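Local coordinates for protein putative phosphomannomutase (Thermus thermophilus, PDB 1TUO) that probably acts as a magnesium-dependent sugar-phosphate mutase of the phosphohexose mutase family, shifting a phosphate group between positions on its substrate, at residues P89-L98 against L156-L164. Numbering follows the deposited sequence.
Sequences PLLSFAVRHL and LREAYFEAL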
loop_
_atom_site.group_PDB
_atom_site.type_symbol
_atom_site.label_atom_id
_atom_site.label_comp_id
_atom_site.label_asym_id
_atom_site.label_seq_id
_atom_site.Cartn_x
_atom_site.Cartn_y
_atom_site.Cartn_z
ATOM N N PRO A 89 4.025 -7.321 -0.367
ATOM C CA PRO A 89 3.243 -8.260 -1.183
ATOM C C PRO A 89 3.924 -9.604 -1.445
ATOM O O PRO A 89 3.240 -10.613 -1.604
ATOM C CB PRO A 89 2.962 -7.469 -2.465
ATOM C CG PRO A 89 4.053 -6.413 -2.489
ATOM C CD PRO A 89 4.139 -6.019 -1.043
ATOM N N LEU A 90 5.256 -9.633 -1.495
ATOM C CA LEU A 90 5.949 -10.905 -1.706
ATOM C C LEU A 90 5.764 -11.774 -0.454
ATOM O O LEU A 90 5.554 -12.989 -0.542
ATOM C CB LEU A 90 7.445 -10.691 -1.969
ATOM C CG LEU A 90 8.319 -11.960 -1.983
ATOM C CD1 LEU A 90 7.758 -12.953 -2.993
ATOM C CD2 LEU A 90 9.765 -11.601 -2.330
ATOM N N LEU A 91 5.845 -11.157 0.720
ATOM C CA LEU A 91 5.658 -11.916 1.950
ATOM C C LEU A 91 4.226 -12.449 1.999
ATOM O O LEU A 91 3.998 -13.622 2.303
ATOM C CB LEU A 91 5.963 -11.033 3.168
ATOM C CG LEU A 91 5.841 -11.605 4.591
ATOM C CD1 LEU A 91 4.387 -11.584 5.033
ATOM C CD2 LEU A 91 6.424 -13.011 4.652
ATOM N N SER A 92 3.257 -11.602 1.672
ATOM C CA SER A 92 1.862 -12.038 1.691
ATOM C C SER A 92 1.642 -13.147 0.665
ATOM O O SER A 92 0.919 -14.112 0.916
ATOM C CB SER A 92 0.928 -10.858 1.416
ATOM O OG SER A 92 0.983 -9.917 2.483
ATOM N N PHE A 93 2.283 -13.021 -0.489
ATOM C CA PHE A 93 2.159 -14.046 -1.516
ATOM C C PHE A 93 2.747 -15.361 -1.004
ATOM O O PHE A 93 2.159 -16.431 -1.183
ATOM C CB PHE A 93 2.915 -13.631 -2.779
ATOM C CG PHE A 93 3.273 -14.791 -3.670
ATOM C CD1 PHE A 93 2.305 -15.408 -4.459
ATOM C CD2 PHE A 93 4.567 -15.298 -3.672
ATOM C CE1 PHE A 93 2.631 -16.524 -5.240
ATOM C CE2 PHE A 93 4.901 -16.407 -4.446
ATOM C CZ PHE A 93 3.926 -17.020 -5.232
ATOM N N ALA A 94 3.915 -15.274 -0.372
ATOM C CA ALA A 94 4.596 -16.453 0.148
ATOM C C ALA A 94 3.721 -17.207 1.143
ATOM O O ALA A 94 3.691 -18.437 1.158
ATOM C CB ALA A 94 5.910 -16.046 0.800
ATOM N N VAL A 95 3.006 -16.468 1.979
ATOM C CA VAL A 95 2.135 -17.103 2.957
ATOM C C VAL A 95 1.104 -17.996 2.269
ATOM O O VAL A 95 0.894 -19.139 2.667
ATOM C CB VAL A 95 1.396 -16.051 3.803
ATOM C CG1 VAL A 95 0.281 -16.713 4.603
ATOM C CG2 VAL A 95 2.384 -15.368 4.746
ATOM N N ARG A 96 0.466 -17.470 1.232
ATOM C CA ARG A 96 -0.560 -18.225 0.524
ATOM C C ARG A 96 0.060 -19.332 -0.329
ATOM O O ARG A 96 -0.430 -20.468 -0.352
ATOM C CB ARG A 96 -1.379 -17.272 -0.350
ATOM C CG ARG A 96 -2.519 -17.923 -1.115
ATOM C CD ARG A 96 -3.182 -16.911 -2.037
ATOM N NE ARG A 96 -4.063 -17.538 -3.019
ATOM C CZ ARG A 96 -4.927 -16.553 -3.327
ATOM N NH1 ARG A 96 -4.966 -15.274 -2.998
ATOM N NH2 ARG A 96 -5.627 -16.999 -4.373
ATOM N N HIS A 97 1.152 -19.004 -1.010
ATOM C CA HIS A 97 1.831 -19.963 -1.878
ATOM C C HIS A 97 2.355 -21.182 -1.123
ATOM O O HIS A 97 2.287 -22.310 -1.623
ATOM C CB HIS A 97 2.982 -19.271 -2.610
ATOM C CG HIS A 97 3.621 -20.112 -3.672
ATOM N ND1 HIS A 97 4.852 -20.709 -3.512
ATOM C CD2 HIS A 97 3.197 -20.451 -4.913
ATOM C CE1 HIS A 97 5.162 -21.374 -4.611
ATOM N NE2 HIS A 97 4.174 -21.233 -5.477
ATOM N N LEU A 98 2.877 -20.959 0.078
ATOM C CA LEU A 98 3.414 -22.046 0.890
ATOM C C LEU A 98 2.375 -22.691 1.803
ATOM O O LEU A 98 2.700 -23.580 2.598
ATOM C CB LEU A 98 4.593 -21.538 1.726
ATOM C CG LEU A 98 5.814 -21.069 0.930
ATOM C CD1 LEU A 98 6.881 -20.567 1.885
ATOM C CD2 LEU A 98 6.358 -22.227 0.090
ATOM N N LEU A 156 11.706 -16.695 -2.794
ATOM C CA LEU A 156 10.504 -16.969 -3.583
ATOM C C LEU A 156 10.215 -15.926 -4.651
ATOM O O LEU A 156 9.092 -15.831 -5.148
ATOM C CB LEU A 156 9.285 -17.093 -2.659
ATOM C CG LEU A 156 9.103 -18.466 -2.010
ATOM C CD1 LEU A 156 7.958 -18.430 -1.021
ATOM C CD2 LEU A 156 8.838 -19.499 -3.095
ATOM N N ARG A 157 11.232 -15.156 -5.008
ATOM C CA ARG A 157 11.077 -14.120 -6.011
ATOM C C ARG A 157 10.528 -14.672 -7.327
ATOM O O ARG A 157 9.562 -14.142 -7.875
ATOM C CB ARG A 157 12.419 -13.431 -6.247
ATOM C CG ARG A 157 12.336 -12.256 -7.183
ATOM C CD ARG A 157 13.661 -11.536 -7.295
ATOM N NE ARG A 157 14.101 -11.013 -6.007
ATOM C CZ ARG A 157 14.888 -9.953 -5.870
ATOM N NH1 ARG A 157 15.314 -9.309 -6.949
ATOM N NH2 ARG A 157 15.249 -9.536 -4.663
ATOM N N GLU A 158 11.140 -15.741 -7.829
ATOM C CA GLU A 158 10.701 -16.335 -9.085
ATOM C C GLU A 158 9.238 -16.749 -9.048
ATOM O O GLU A 158 8.492 -16.491 -9.991
ATOM C CB GLU A 158 11.566 -17.551 -9.429
ATOM C CG GLU A 158 12.993 -17.218 -9.839
ATOM C CD GLU A 158 13.074 -16.493 -11.169
ATOM O OE1 GLU A 158 12.824 -15.270 -11.205
ATOM O OE2 GLU A 158 13.385 -17.154 -12.185
ATOM N N ALA A 159 8.825 -17.393 -7.959
ATOM C CA ALA A 159 7.439 -17.832 -7.833
ATOM C C ALA A 159 6.501 -16.628 -7.796
ATOM O O ALA A 159 5.395 -16.680 -8.334
ATOM C CB ALA A 159 7.265 -18.676 -6.573
ATOM N N TYR A 160 6.944 -15.553 -7.152
ATOM C CA TYR A 160 6.148 -14.331 -7.066
ATOM C C TYR A 160 5.966 -13.757 -8.471
ATOM O O TYR A 160 4.879 -13.307 -8.831
ATOM C CB TYR A 160 6.847 -13.314 -6.160
ATOM C CG TYR A 160 6.157 -11.964 -6.072
ATOM C CD1 TYR A 160 4.839 -11.850 -5.608
ATOM C CD2 TYR A 160 6.822 -10.800 -6.452
ATOM C CE1 TYR A 160 4.203 -10.598 -5.531
ATOM C CE2 TYR A 160 6.201 -9.553 -6.376
ATOM C CZ TYR A 160 4.895 -9.458 -5.919
ATOM O OH TYR A 160 4.286 -8.218 -5.872
ATOM N N PHE A 161 7.031 -13.780 -9.264
ATOM C CA PHE A 161 6.955 -13.267 -10.627
ATOM C C PHE A 161 5.978 -14.106 -11.446
ATOM O O PHE A 161 5.200 -13.573 -12.240
ATOM C CB PHE A 161 8.337 -13.276 -11.291
ATOM C CG PHE A 161 9.309 -12.281 -10.705
ATOM C CD1 PHE A 161 8.867 -11.059 -10.202
ATOM C CD2 PHE A 161 10.672 -12.555 -10.689
ATOM C CE1 PHE A 161 9.770 -10.127 -9.692
ATOM C CE2 PHE A 161 11.584 -11.630 -10.184
ATOM C CZ PHE A 161 11.131 -10.413 -9.683
ATOM N N GLU A 162 6.017 -15.422 -11.254
ATOM C CA GLU A 162 5.108 -16.306 -11.973
ATOM C C GLU A 162 3.662 -16.006 -11.607
ATOM O O GLU A 162 2.771 -16.080 -12.449
ATOM C CB GLU A 162 5.428 -17.771 -11.661
ATOM C CG GLU A 162 6.580 -18.320 -12.474
ATOM C CD GLU A 162 6.266 -18.342 -13.962
ATOM O OE1 GLU A 162 6.991 -17.685 -14.736
ATOM O OE2 GLU A 162 5.291 -19.015 -14.354
ATOM N N ALA A 163 3.430 -15.676 -10.342
ATOM C CA ALA A 163 2.085 -15.356 -9.887
ATOM C C ALA A 163 1.616 -14.060 -10.547
ATOM O O ALA A 163 0.473 -13.968 -11.000
ATOM C CB ALA A 163 2.065 -15.214 -8.374
ATOM N N LEU A 164 2.505 -13.066 -10.595
ATOM C CA LEU A 164 2.187 -11.774 -11.203
ATOM C C LEU A 164 1.805 -11.949 -12.665
ATOM O O LEU A 164 0.809 -11.391 -13.130
ATOM C CB LEU A 164 3.387 -10.822 -11.107
ATOM C CG LEU A 164 3.732 -10.252 -9.726
ATOM C CD1 LEU A 164 4.998 -9.417 -9.816
ATOM C CD2 LEU A 164 2.568 -9.406 -9.215
#
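Helices 89-97 and 157-164 cross almost at right angles (89°), their axes 10.1 Å apart; the closest CA atoms are those of Leu-90 and Tyr-160, 6.4 Å from each other. Phe-93 carries the centre. With CG anti to its backbone N (chi1 159°), the ring reaches across to the other helix, where Tyr-160 CA sits over one face, 4.0 Å from the centroid, in a CH-pi contact. Its CE1 meets Ala-163 CB at 3.4 Å, and CE2 touches Ala-159 CB. The Tyr-160 ring lies oblique to it, planes at 56°. One turn before Phe-93, Leu-90 CD1 presses against Tyr-160 CB at 3.3 Å; one turn after it, Ala-159 CB lies over a face of the His-97 imidazole, whose buried ND1 has no polar partner. Leu-156, the N-cap residue, sends CD1 to Ala-94 CB (3.6 Å) and to the tip of Leu-98. Cutting Phe-93 back to an alanine removes the ring, which would probably open a gap between the helices. Tyr-160 OH rests near Pro-89 CB but hydrogen-bonds Asp-347. Helix 89-97, in the domain I family region, is thus joined to helix 157-164, which follows strand 152-154, by apolar and CH-pi packing without interhelical hydrogen bonds.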